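PDB 3S9V: abietadiene synthase, chloroplastic from Abies grandis, which belongs to the terpene synthase family of plant enzymes, a mainly helical single chain carrying an N-terminal-family region and a metal-binding-family region. Local coordinates for residues Arg273-Asp278 with Asp319-Ala324; Thr364-Val369 with Glu391-Asn396; Val401-Lys406 with Asn412-Val417; Leu421-His426 with Lys773-Asn778. All coordinates share one frame; numbering follows the deposited sequence.

Contact 1 (Arg273-Asp278 with Asp319-Ala324); sequences RLWAVD and DIDDTA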
# COMPACT_ATOMS: atom_id res chain seq x y z
N ARG A 273 -1.89 6.13 13.20
CA ARG A 273 -2.79 6.71 12.21
C ARG A 273 -2.49 6.29 10.78
O ARG A 273 -3.40 5.94 10.03
CB ARG A 273 -2.77 8.24 12.32
CG ARG A 273 -3.55 8.78 13.52
CD ARG A 273 -3.42 10.29 13.61
NE ARG A 273 -4.24 10.86 14.68
CZ ARG A 273 -3.99 10.73 15.98
NH1 ARG A 273 -2.93 10.05 16.39
NH2 ARG A 273 -4.81 11.28 16.86
N LEU A 274 -1.21 6.31 10.40
CA LEU A 274 -0.81 5.93 9.04
C LEU A 274 -1.07 4.47 8.71
O LEU A 274 -1.51 4.13 7.60
CB LEU A 274 0.67 6.26 8.81
CG LEU A 274 1.02 7.75 8.70
CD1 LEU A 274 2.52 7.90 8.73
CD2 LEU A 274 0.45 8.36 7.41
N TRP A 275 -0.80 3.59 9.68
CA TRP A 275 -1.00 2.17 9.48
C TRP A 275 -2.49 1.78 9.48
O TRP A 275 -2.91 0.89 8.75
CB TRP A 275 -0.23 1.39 10.55
CG TRP A 275 1.10 0.88 10.08
CD1 TRP A 275 1.44 -0.42 9.87
CD2 TRP A 275 2.24 1.67 9.70
NE1 TRP A 275 2.72 -0.50 9.38
CE2 TRP A 275 3.24 0.77 9.27
CE3 TRP A 275 2.52 3.04 9.69
CZ2 TRP A 275 4.49 1.19 8.82
CZ3 TRP A 275 3.77 3.47 9.24
CH2 TRP A 275 4.74 2.54 8.81
N ALA A 276 -3.29 2.47 10.29
CA ALA A 276 -4.72 2.18 10.34
C ALA A 276 -5.34 2.54 8.99
O ALA A 276 -6.15 1.78 8.44
CB ALA A 276 -5.38 2.99 11.46
N VAL A 277 -4.96 3.71 8.47
CA VAL A 277 -5.46 4.19 7.19
C VAL A 277 -5.03 3.30 6.04
O VAL A 277 -5.82 2.99 5.14
CB VAL A 277 -4.95 5.63 6.91
CG1 VAL A 277 -5.17 6.00 5.43
CG2 VAL A 277 -5.66 6.62 7.81
N ASP A 278 -3.77 2.89 6.06
CA ASP A 278 -3.22 2.05 5.00
C ASP A 278 -3.91 0.69 5.05
O ASP A 278 -4.19 0.09 4.02
CB ASP A 278 -1.70 1.89 5.18
CG ASP A 278 -1.05 1.16 4.02
OD1 ASP A 278 -1.25 1.59 2.86
OD2 ASP A 278 -0.33 0.17 4.26
N ASP A 319 12.25 7.87 10.46
CA ASP A 319 12.56 6.54 9.93
C ASP A 319 11.93 6.40 8.56
O ASP A 319 10.85 6.94 8.30
CB ASP A 319 12.06 5.44 10.86
CG ASP A 319 10.56 5.33 10.89
OD1 ASP A 319 9.91 6.19 11.52
OD2 ASP A 319 10.03 4.39 10.28
N ILE A 320 12.60 5.68 7.67
CA ILE A 320 12.13 5.51 6.31
C ILE A 320 10.75 4.84 6.20
O ILE A 320 10.00 5.13 5.27
CB ILE A 320 13.15 4.72 5.47
CG1 ILE A 320 12.98 5.06 3.99
CG2 ILE A 320 12.97 3.22 5.70
CD1 ILE A 320 14.06 4.48 3.11
N ASP A 321 10.41 3.98 7.16
CA ASP A 321 9.13 3.29 7.10
C ASP A 321 7.96 4.25 7.30
O ASP A 321 7.07 4.31 6.46
CB ASP A 321 9.07 2.17 8.16
CG ASP A 321 8.12 1.03 7.77
OD1 ASP A 321 7.51 1.09 6.67
OD2 ASP A 321 8.00 0.07 8.56
N ASP A 322 7.97 5.01 8.40
CA ASP A 322 6.90 5.98 8.66
C ASP A 322 6.90 7.09 7.61
O ASP A 322 5.85 7.60 7.23
CB ASP A 322 7.07 6.63 10.04
CG ASP A 322 6.74 5.70 11.18
OD1 ASP A 322 7.67 5.08 11.73
OD2 ASP A 322 5.54 5.58 11.52
N THR A 323 8.09 7.48 7.16
CA THR A 323 8.22 8.55 6.17
C THR A 323 7.71 8.10 4.81
O THR A 323 7.02 8.85 4.12
CB THR A 323 9.68 9.01 6.02
OG1 THR A 323 10.13 9.53 7.28
CG2 THR A 323 9.78 10.10 4.96
N ALA A 324 8.04 6.88 4.41
CA ALA A 324 7.58 6.36 3.13
C ALA A 324 6.06 6.15 3.16
O ALA A 324 5.38 6.44 2.18
CB ALA A 324 8.29 5.05 2.82
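Leu274 and Asp322 mark where helices 273-278 and 320-324 come nearest, their CA atoms 7.7 Å apart while the two axes stay 10.9 Å apart and run 55° from parallel. The second helix begins inside the sequence Asp319-Ile320-Asp321-Asp322, which matches the DXDD motif of class II terpene synthases. Asp319 is its N-cap: OD2 accepts from Asp322 N at 2.9 Å. With the backbones this far apart, the indole of Trp275 does most of the bridging. Its six-membered ring reaches the first turn of the DXDD helix, and the two acids meet it differently. The Asp321 carboxylate stands almost perpendicular to the indole, planes 83° apart, and OD2 lies at the ring edge, 3.7 Å from Trp275 CZ2. Having CG anti to its backbone N (chi1 -153°) turns this carboxylate toward the indole, while OD1 is also hydrogen-bonded to Asn368 ND2 of helix 363-373. Asp322 comes in obliquely, with OD2 buried by the contact and lacking any polar partner in the model. Leu274 adds a lighter touch, CD1 resting 3.7 Å from Asp322 O. The nearest approach of Trp275 to Asp322 is CZ3 to OD2, at 3.6 Å.

Contact 2 (Thr364-Val369 with Glu391-Asn396); sequences TDMLNV and ERYLRN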
# COMPACT_ATOMS: atom_id res chain seq x y z
N THR A 364 10.01 -5.63 5.56
CA THR A 364 8.84 -4.81 5.81
C THR A 364 9.03 -3.35 5.38
O THR A 364 8.24 -2.82 4.60
CB THR A 364 8.42 -4.88 7.28
OG1 THR A 364 8.06 -6.23 7.60
CG2 THR A 364 7.23 -3.98 7.55
N ASP A 365 10.09 -2.70 5.86
CA ASP A 365 10.31 -1.31 5.48
C ASP A 365 10.68 -1.10 4.01
O ASP A 365 10.22 -0.14 3.38
CB ASP A 365 11.34 -0.64 6.40
CG ASP A 365 12.59 -1.47 6.59
OD1 ASP A 365 12.48 -2.58 7.17
OD2 ASP A 365 13.68 -1.01 6.17
N MET A 366 11.52 -1.97 3.44
CA MET A 366 11.87 -1.80 2.03
C MET A 366 10.60 -1.95 1.21
O MET A 366 10.45 -1.32 0.17
CB MET A 366 12.93 -2.81 1.55
CG MET A 366 14.36 -2.55 2.04
SD MET A 366 15.07 -0.92 1.62
CE MET A 366 14.52 0.04 3.01
N LEU A 367 9.67 -2.78 1.70
CA LEU A 367 8.42 -2.98 0.99
C LEU A 367 7.58 -1.70 0.95
O LEU A 367 7.08 -1.32 -0.10
CB LEU A 367 7.60 -4.11 1.62
CG LEU A 367 6.18 -4.22 1.03
CD1 LEU A 367 6.27 -4.39 -0.48
CD2 LEU A 367 5.43 -5.38 1.65
N ASN A 368 7.41 -1.05 2.10
CA ASN A 368 6.63 0.18 2.11
C ASN A 368 7.31 1.28 1.30
O ASN A 368 6.65 2.13 0.70
CB ASN A 368 6.36 0.64 3.54
CG ASN A 368 5.40 -0.29 4.28
OD1 ASN A 368 4.38 -0.70 3.72
ND2 ASN A 368 5.72 -0.62 5.52
N VAL A 369 8.64 1.24 1.26
CA VAL A 369 9.40 2.20 0.49
C VAL A 369 9.16 1.91 -0.99
O VAL A 369 9.04 2.83 -1.80
CB VAL A 369 10.93 2.10 0.79
CG1 VAL A 369 11.72 2.93 -0.21
CG2 VAL A 369 11.22 2.60 2.20
N GLU A 391 13.72 -2.83 -5.15
CA GLU A 391 13.47 -3.98 -6.01
C GLU A 391 14.58 -5.02 -5.87
O GLU A 391 14.30 -6.20 -5.68
CB GLU A 391 13.36 -3.56 -7.48
CG GLU A 391 11.93 -3.32 -7.93
CD GLU A 391 11.80 -3.23 -9.44
OE1 GLU A 391 12.26 -2.23 -10.02
OE2 GLU A 391 11.24 -4.18 -10.05
N ARG A 392 15.83 -4.58 -5.95
CA ARG A 392 16.94 -5.52 -5.82
C ARG A 392 16.95 -6.18 -4.44
O ARG A 392 17.23 -7.37 -4.31
CB ARG A 392 18.28 -4.82 -6.07
CG ARG A 392 18.53 -4.55 -7.55
CD ARG A 392 19.90 -3.96 -7.84
NE ARG A 392 20.00 -2.53 -7.53
CZ ARG A 392 20.19 -2.04 -6.31
NH1 ARG A 392 20.31 -2.86 -5.27
NH2 ARG A 392 20.27 -0.73 -6.13
N TYR A 393 16.60 -5.41 -3.42
CA TYR A 393 16.58 -5.94 -2.07
C TYR A 393 15.41 -6.89 -1.80
O TYR A 393 15.58 -7.91 -1.13
CB TYR A 393 16.57 -4.79 -1.06
CG TYR A 393 16.46 -5.24 0.37
CD1 TYR A 393 15.22 -5.61 0.91
CD2 TYR A 393 17.59 -5.31 1.19
CE1 TYR A 393 15.11 -6.03 2.23
CE2 TYR A 393 17.49 -5.74 2.51
CZ TYR A 393 16.25 -6.10 3.02
OH TYR A 393 16.14 -6.51 4.33
N LEU A 394 14.22 -6.56 -2.30
CA LEU A 394 13.07 -7.42 -2.07
C LEU A 394 13.20 -8.74 -2.83
O LEU A 394 12.82 -9.79 -2.30
CB LEU A 394 11.76 -6.71 -2.48
CG LEU A 394 11.30 -5.59 -1.54
CD1 LEU A 394 10.05 -4.95 -2.10
CD2 LEU A 394 11.04 -6.15 -0.14
N ARG A 395 13.74 -8.68 -4.04
CA ARG A 395 13.91 -9.88 -4.85
C ARG A 395 14.98 -10.79 -4.27
O ARG A 395 14.88 -12.01 -4.35
CB ARG A 395 14.26 -9.52 -6.30
CG ARG A 395 13.06 -9.00 -7.07
CD ARG A 395 13.37 -8.75 -8.53
NE ARG A 395 12.19 -8.24 -9.23
CZ ARG A 395 11.05 -8.92 -9.40
NH1 ARG A 395 10.92 -10.15 -8.92
NH2 ARG A 395 10.04 -8.35 -10.04
N ASN A 396 16.02 -10.19 -3.69
CA ASN A 396 17.07 -11.00 -3.10
C ASN A 396 16.56 -11.59 -1.78
O ASN A 396 17.08 -12.59 -1.29
CB ASN A 396 18.32 -10.15 -2.85
CG ASN A 396 19.51 -10.99 -2.44
OD1 ASN A 396 20.00 -11.81 -3.21
ND2 ASN A 396 19.97 -10.80 -1.21
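One face of the Tyr393 ring is occupied by the side chain of Met366, which crosses the tyrosine at about a right angle. CG does the touching: it sits 3.4 Å from Tyr393 CD1, over the rim and not the middle. This is a CH-pi contact, with Met366 CG 3.7 Å from the ring centroid and 26° off the normal. The sulfur stands above the same face but farther out, SD being 4.9 Å from the Tyr393 centroid, a Met-aromatic contact at long range. A bend about the CB-CG bond (chi2 -57°) and another about the CG-SD bond fold the methionine, so that CB and CG press on the ring while the methyl end leads away from helix 391-396. Tyr393 also touches Arg361, in the loop just before helix 363-373.

Beside the ring, Leu394 fills the interface with its two methyls. CD2 lies 4.2 Å from Met366 CB. Leu394 CD1 leans on the backbone of Leu367, 4.0 Å from its CA, and also meets Leu367 CD1 at 4.2 Å. The two leucine side chains cross nearly at right angles, so each offers a methyl to the other instead of running alongside. Helix 413-422 packs against both leucines, closing this apolar cluster from a further side.

The axes lie 9.6 Å apart, with 136° between their directions. Such packing of successive, roughly antiparallel helices through apolar residues is consistent with the alpha-alpha barrel of paired helices expected for the terpene synthase N-terminal domain family.

Contact 3 (Val401-Lys406 with Asn412-Val417); sequences VDAFDK and NIRGEV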
# COMPACT_ATOMS: atom_id res chain seq x y z
N VAL A 401 13.37 -16.01 2.29
CA VAL A 401 12.19 -15.87 3.14
C VAL A 401 11.09 -16.82 2.66
O VAL A 401 10.82 -16.90 1.47
CB VAL A 401 11.65 -14.42 3.15
CG1 VAL A 401 10.51 -14.29 4.16
CG2 VAL A 401 12.78 -13.46 3.49
N ASP A 402 10.46 -17.52 3.59
CA ASP A 402 9.41 -18.47 3.25
C ASP A 402 8.01 -17.96 3.56
O ASP A 402 7.81 -17.19 4.50
CB ASP A 402 9.65 -19.78 4.00
CG ASP A 402 11.05 -20.33 3.78
OD1 ASP A 402 11.42 -20.55 2.61
OD2 ASP A 402 11.77 -20.55 4.78
N ALA A 403 7.04 -18.40 2.76
CA ALA A 403 5.65 -18.00 2.94
C ALA A 403 5.11 -18.52 4.27
O ALA A 403 5.37 -19.66 4.66
CB ALA A 403 4.79 -18.52 1.79
N PHE A 404 4.37 -17.66 4.96
CA PHE A 404 3.78 -17.99 6.25
C PHE A 404 4.82 -18.48 7.27
O PHE A 404 4.51 -19.32 8.13
CB PHE A 404 2.67 -19.03 6.07
CG PHE A 404 1.67 -18.67 5.01
CD1 PHE A 404 1.81 -19.17 3.71
CD2 PHE A 404 0.60 -17.83 5.29
CE1 PHE A 404 0.90 -18.83 2.71
CE2 PHE A 404 -0.31 -17.47 4.30
CZ PHE A 404 -0.16 -17.97 3.00
N ASP A 405 6.04 -17.96 7.19
CA ASP A 405 7.12 -18.36 8.10
C ASP A 405 6.64 -18.30 9.55
O ASP A 405 6.25 -17.24 10.04
CB ASP A 405 8.34 -17.45 7.92
CG ASP A 405 9.51 -17.87 8.79
OD1 ASP A 405 9.41 -17.76 10.03
OD2 ASP A 405 10.53 -18.32 8.23
N LYS A 406 6.69 -19.44 10.22
CA LYS A 406 6.22 -19.54 11.60
C LYS A 406 6.97 -18.67 12.61
O LYS A 406 6.50 -18.50 13.74
CB LYS A 406 6.27 -21.00 12.07
CG LYS A 406 7.68 -21.56 12.27
CD LYS A 406 7.62 -22.92 12.96
CE LYS A 406 9.02 -23.39 13.38
NZ LYS A 406 9.00 -24.65 14.18
N ASN A 412 2.13 -13.16 6.46
CA ASN A 412 2.74 -13.62 5.21
C ASN A 412 3.32 -12.46 4.42
O ASN A 412 2.74 -12.01 3.43
CB ASN A 412 1.72 -14.37 4.36
CG ASN A 412 2.34 -14.99 3.10
OD1 ASN A 412 3.52 -15.35 3.09
ND2 ASN A 412 1.54 -15.14 2.05
N ILE A 413 4.48 -11.98 4.85
CA ILE A 413 5.13 -10.87 4.19
C ILE A 413 5.52 -11.26 2.76
O ILE A 413 5.47 -10.43 1.86
CB ILE A 413 6.37 -10.41 4.99
CG1 ILE A 413 6.76 -9.00 4.56
CG2 ILE A 413 7.54 -11.37 4.78
CD1 ILE A 413 5.69 -7.96 4.85
N ARG A 414 5.89 -12.52 2.56
CA ARG A 414 6.28 -12.97 1.23
C ARG A 414 5.15 -12.73 0.24
O ARG A 414 5.38 -12.29 -0.89
CB ARG A 414 6.63 -14.46 1.23
CG ARG A 414 7.22 -14.94 -0.08
CD ARG A 414 7.23 -16.45 -0.17
NE ARG A 414 7.82 -16.93 -1.42
CZ ARG A 414 9.12 -16.85 -1.71
NH1 ARG A 414 9.96 -16.32 -0.84
NH2 ARG A 414 9.56 -17.30 -2.87
N GLY A 415 3.92 -13.01 0.67
CA GLY A 415 2.78 -12.79 -0.20
C GLY A 415 2.61 -11.32 -0.55
O GLY A 415 2.24 -10.98 -1.67
N GLU A 416 2.87 -10.44 0.41
CA GLU A 416 2.75 -9.01 0.17
C GLU A 416 3.85 -8.55 -0.78
O GLU A 416 3.63 -7.70 -1.63
CB GLU A 416 2.84 -8.23 1.48
CG GLU A 416 1.62 -8.38 2.37
CD GLU A 416 1.75 -7.56 3.65
OE1 GLU A 416 2.00 -6.34 3.56
OE2 GLU A 416 1.61 -8.15 4.74
N VAL A 417 5.03 -9.12 -0.62
CA VAL A 417 6.14 -8.77 -1.48
C VAL A 417 5.84 -9.25 -2.90
O VAL A 417 5.82 -8.46 -3.84
CB VAL A 417 7.45 -9.40 -0.98
CG1 VAL A 417 8.58 -9.15 -1.98
CG2 VAL A 417 7.81 -8.81 0.38
O HOH W 1 5.92 -14.73 5.05
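Asn412 and Phe404 lie flat against each other: amide and ring planes are only 19° apart, and Asn412 CG lies over the ring centre, 3.7 Å above the plane. ND2 comes to 3.4 Å from Phe404 CZ, and CB adds a CH-pi contact to the same face. Phe404 is the third residue of a type II turn, Asp402 to Asp405, with a left-handed backbone (phi 54°). The turn belongs to the loop between helices 381-397 and 413-422, and the contact folds it back on the start of the latter. Phe404 N donates to Asn412 OD1 at 3.1 Å, from well above the amide plane. Asn412, the N-cap, places CG anti to its backbone N (chi1 -175°), which also lets OD1 accept a weak bond from Gly415 N. Arg414 extends from CG to NE along the turn, its CD 3.8 Å from Ala403 CB; NH1 bonds to Leu398 O and NE pairs with Glu418. Val401 CG1 meets Ile413 CG2 at 4.2 Å. A water donates to both Asp402 O and Asn412 OD1. One amide oxygen therefore serves turn, helix start and water at once, while Asn412 ND2 donates to Asn440; bonds at both ends of the amide set its rotation.

Contact 4 (Leu421-His426 with Lys773-Asn778); sequences LKYPWH and KEHVKN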
# COMPACT_ATOMS: atom_id res chain seq x y z
N LEU A 421 5.66 -6.73 -6.08
CA LEU A 421 6.65 -6.77 -7.15
C LEU A 421 6.06 -7.12 -8.51
O LEU A 421 6.47 -6.56 -9.53
CB LEU A 421 7.77 -7.75 -6.81
CG LEU A 421 8.75 -7.22 -5.76
CD1 LEU A 421 9.82 -8.27 -5.46
CD2 LEU A 421 9.39 -5.94 -6.27
N LYS A 422 5.08 -8.02 -8.53
CA LYS A 422 4.47 -8.40 -9.80
C LYS A 422 3.36 -7.44 -10.22
O LYS A 422 3.18 -7.18 -11.41
CB LYS A 422 3.92 -9.83 -9.71
CG LYS A 422 3.52 -10.43 -11.04
CD LYS A 422 3.07 -11.87 -10.88
CE LYS A 422 2.70 -12.49 -12.21
NZ LYS A 422 2.24 -13.90 -12.04
N TYR A 423 2.62 -6.91 -9.25
CA TYR A 423 1.54 -5.97 -9.54
C TYR A 423 1.74 -4.60 -8.88
O TYR A 423 1.01 -4.24 -7.95
CB TYR A 423 0.20 -6.57 -9.10
CG TYR A 423 -0.12 -7.88 -9.79
CD1 TYR A 423 -0.37 -7.91 -11.17
CD2 TYR A 423 -0.13 -9.08 -9.09
CE1 TYR A 423 -0.62 -9.12 -11.83
CE2 TYR A 423 -0.37 -10.29 -9.74
CZ TYR A 423 -0.62 -10.30 -11.11
OH TYR A 423 -0.85 -11.50 -11.75
N PRO A 424 2.74 -3.84 -9.36
CA PRO A 424 3.05 -2.50 -8.84
C PRO A 424 1.89 -1.54 -9.07
O PRO A 424 0.90 -1.89 -9.71
CB PRO A 424 4.27 -2.07 -9.66
CG PRO A 424 4.88 -3.35 -10.09
CD PRO A 424 3.69 -4.21 -10.42
N TRP A 425 2.05 -0.33 -8.56
CA TRP A 425 1.09 0.76 -8.67
C TRP A 425 0.29 0.79 -9.99
O TRP A 425 -0.93 0.62 -10.01
CB TRP A 425 1.86 2.07 -8.49
CG TRP A 425 1.08 3.34 -8.67
CD1 TRP A 425 1.37 4.35 -9.53
CD2 TRP A 425 -0.06 3.77 -7.92
NE1 TRP A 425 0.48 5.39 -9.36
CE2 TRP A 425 -0.41 5.06 -8.38
CE3 TRP A 425 -0.83 3.18 -6.90
CZ2 TRP A 425 -1.49 5.78 -7.86
CZ3 TRP A 425 -1.90 3.90 -6.38
CH2 TRP A 425 -2.22 5.19 -6.86
N HIS A 426 0.99 0.99 -11.10
CA HIS A 426 0.34 1.08 -12.39
C HIS A 426 -0.32 -0.19 -12.93
O HIS A 426 -0.89 -0.16 -14.02
CB HIS A 426 1.33 1.62 -13.42
CG HIS A 426 1.78 3.02 -13.13
ND1 HIS A 426 3.08 3.44 -13.31
CD2 HIS A 426 1.10 4.10 -12.68
CE1 HIS A 426 3.18 4.71 -12.97
NE2 HIS A 426 1.99 5.14 -12.59
N LYS A 773 -7.68 -15.08 -17.14
CA LYS A 773 -8.59 -16.06 -16.56
C LYS A 773 -8.54 -15.98 -15.02
O LYS A 773 -9.58 -15.93 -14.34
CB LYS A 773 -8.19 -17.46 -17.03
CG LYS A 773 -9.11 -18.60 -16.60
CD LYS A 773 -10.44 -18.58 -17.34
CE LYS A 773 -11.30 -19.79 -16.96
NZ LYS A 773 -12.62 -19.80 -17.66
N GLU A 774 -7.33 -15.95 -14.49
CA GLU A 774 -7.10 -15.88 -13.05
C GLU A 774 -7.66 -14.60 -12.42
O GLU A 774 -8.25 -14.64 -11.34
CB GLU A 774 -5.59 -15.99 -12.78
CG GLU A 774 -5.16 -15.92 -11.31
CD GLU A 774 -5.69 -17.07 -10.48
OE1 GLU A 774 -5.70 -18.22 -10.98
OE2 GLU A 774 -6.09 -16.83 -9.32
N HIS A 775 -7.48 -13.47 -13.10
CA HIS A 775 -7.97 -12.20 -12.58
C HIS A 775 -9.49 -12.17 -12.53
O HIS A 775 -10.08 -11.71 -11.56
CB HIS A 775 -7.44 -11.05 -13.44
CG HIS A 775 -5.95 -10.97 -13.46
ND1 HIS A 775 -5.25 -10.42 -14.51
CD2 HIS A 775 -5.03 -11.39 -12.56
CE1 HIS A 775 -3.95 -10.52 -14.27
NE2 HIS A 775 -3.79 -11.09 -13.09
N VAL A 776 -10.11 -12.69 -13.59
CA VAL A 776 -11.56 -12.74 -13.69
C VAL A 776 -12.11 -13.58 -12.54
O VAL A 776 -13.10 -13.21 -11.90
CB VAL A 776 -11.99 -13.35 -15.05
CG1 VAL A 776 -13.45 -13.74 -15.01
CG2 VAL A 776 -11.74 -12.34 -16.16
N LYS A 777 -11.46 -14.71 -12.29
CA LYS A 777 -11.89 -15.59 -11.22
C LYS A 777 -11.80 -14.90 -9.85
O LYS A 777 -12.76 -14.92 -9.08
CB LYS A 777 -11.03 -16.86 -11.23
CG LYS A 777 -11.48 -17.96 -10.27
CD LYS A 777 -10.52 -19.15 -10.30
CE LYS A 777 -9.13 -18.76 -9.78
NZ LYS A 777 -8.19 -19.91 -9.80
N ASN A 778 -10.66 -14.28 -9.57
CA ASN A 778 -10.43 -13.59 -8.29
C ASN A 778 -11.35 -12.42 -8.00
O ASN A 778 -11.64 -12.12 -6.85
CB ASN A 778 -9.00 -13.08 -8.19
CG ASN A 778 -7.98 -14.18 -8.06
OD1 ASN A 778 -8.16 -15.10 -7.26
ND2 ASN A 778 -6.91 -14.10 -8.84
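Tyr423 and His775 make up the whole of this small contact, approaching from opposite directions with their polar ends foremost. Its hydrogen bond runs from His775 NE2 to Tyr423 OH, long at 3.3 Å but nearly straight, with an N-H...O angle of 173°. The hydroxyl lies in the imidazole plane, at the edge of that ring, where the N-H of NE2 points. Tyr423 is the first residue to leave helical geometry after helix 413-422, and its CG stands anti to the carbonyl carbon (chi1 -60°), from where the phenol reaches out to helix 773-778. The bond thus ties the residue following helix 413-422 to helix 768-781, with 346 residues of sequence between the two segments.

As aromatic partners the two rings are less definite. Their centroids are 5.7 Å apart and the planes meet at 79°, in an oblique arrangement. Leu756 of helix 741-757 touches both side chains, giving the polar bridge an apolar neighbour.

Charged and polar groups are arranged along the second helix. Glu774 OE1 forms a salt bridge with Lys777 NZ at 3.2 Å, and its OE2 accepts from Asn778 ND2 at 2.9 Å, so both carboxylate oxygens are held within one turn. Lys422 reaches over to the same C-terminal helix, its NZ in a salt bridge with Glu771. That ammonium stays 6.7 Å from His775 NE2.

The geometry is consistent with a hydrogen on NE2, with the phenol oxygen as acceptor. At this length the bond is probably of modest strength.

In the fold
From the N terminus, contact 1 comes first, closing a 40-residue connection between helices 269-282 and 320-332. Contact 2 follows, joining helix 363-373 to helix 381-397, and contact 3 closes the short loop leading into helix 413-422. Contact 4 starts near the end of that helix and spans almost 350 residues to helix 768-781, the last of the chain. All four are in series; none nests or crosses. Contacts 1 and 2 meet where Ile320 and Ala324 pack on Val369. Leu367 touches Glu416 and Ile413 between contacts 2 and 3, and Leu421 lies on Arg395 between contacts 2 and 4. Thus helix 413-422 and the residue after it link the neighbouring helices to the last helix of the chain.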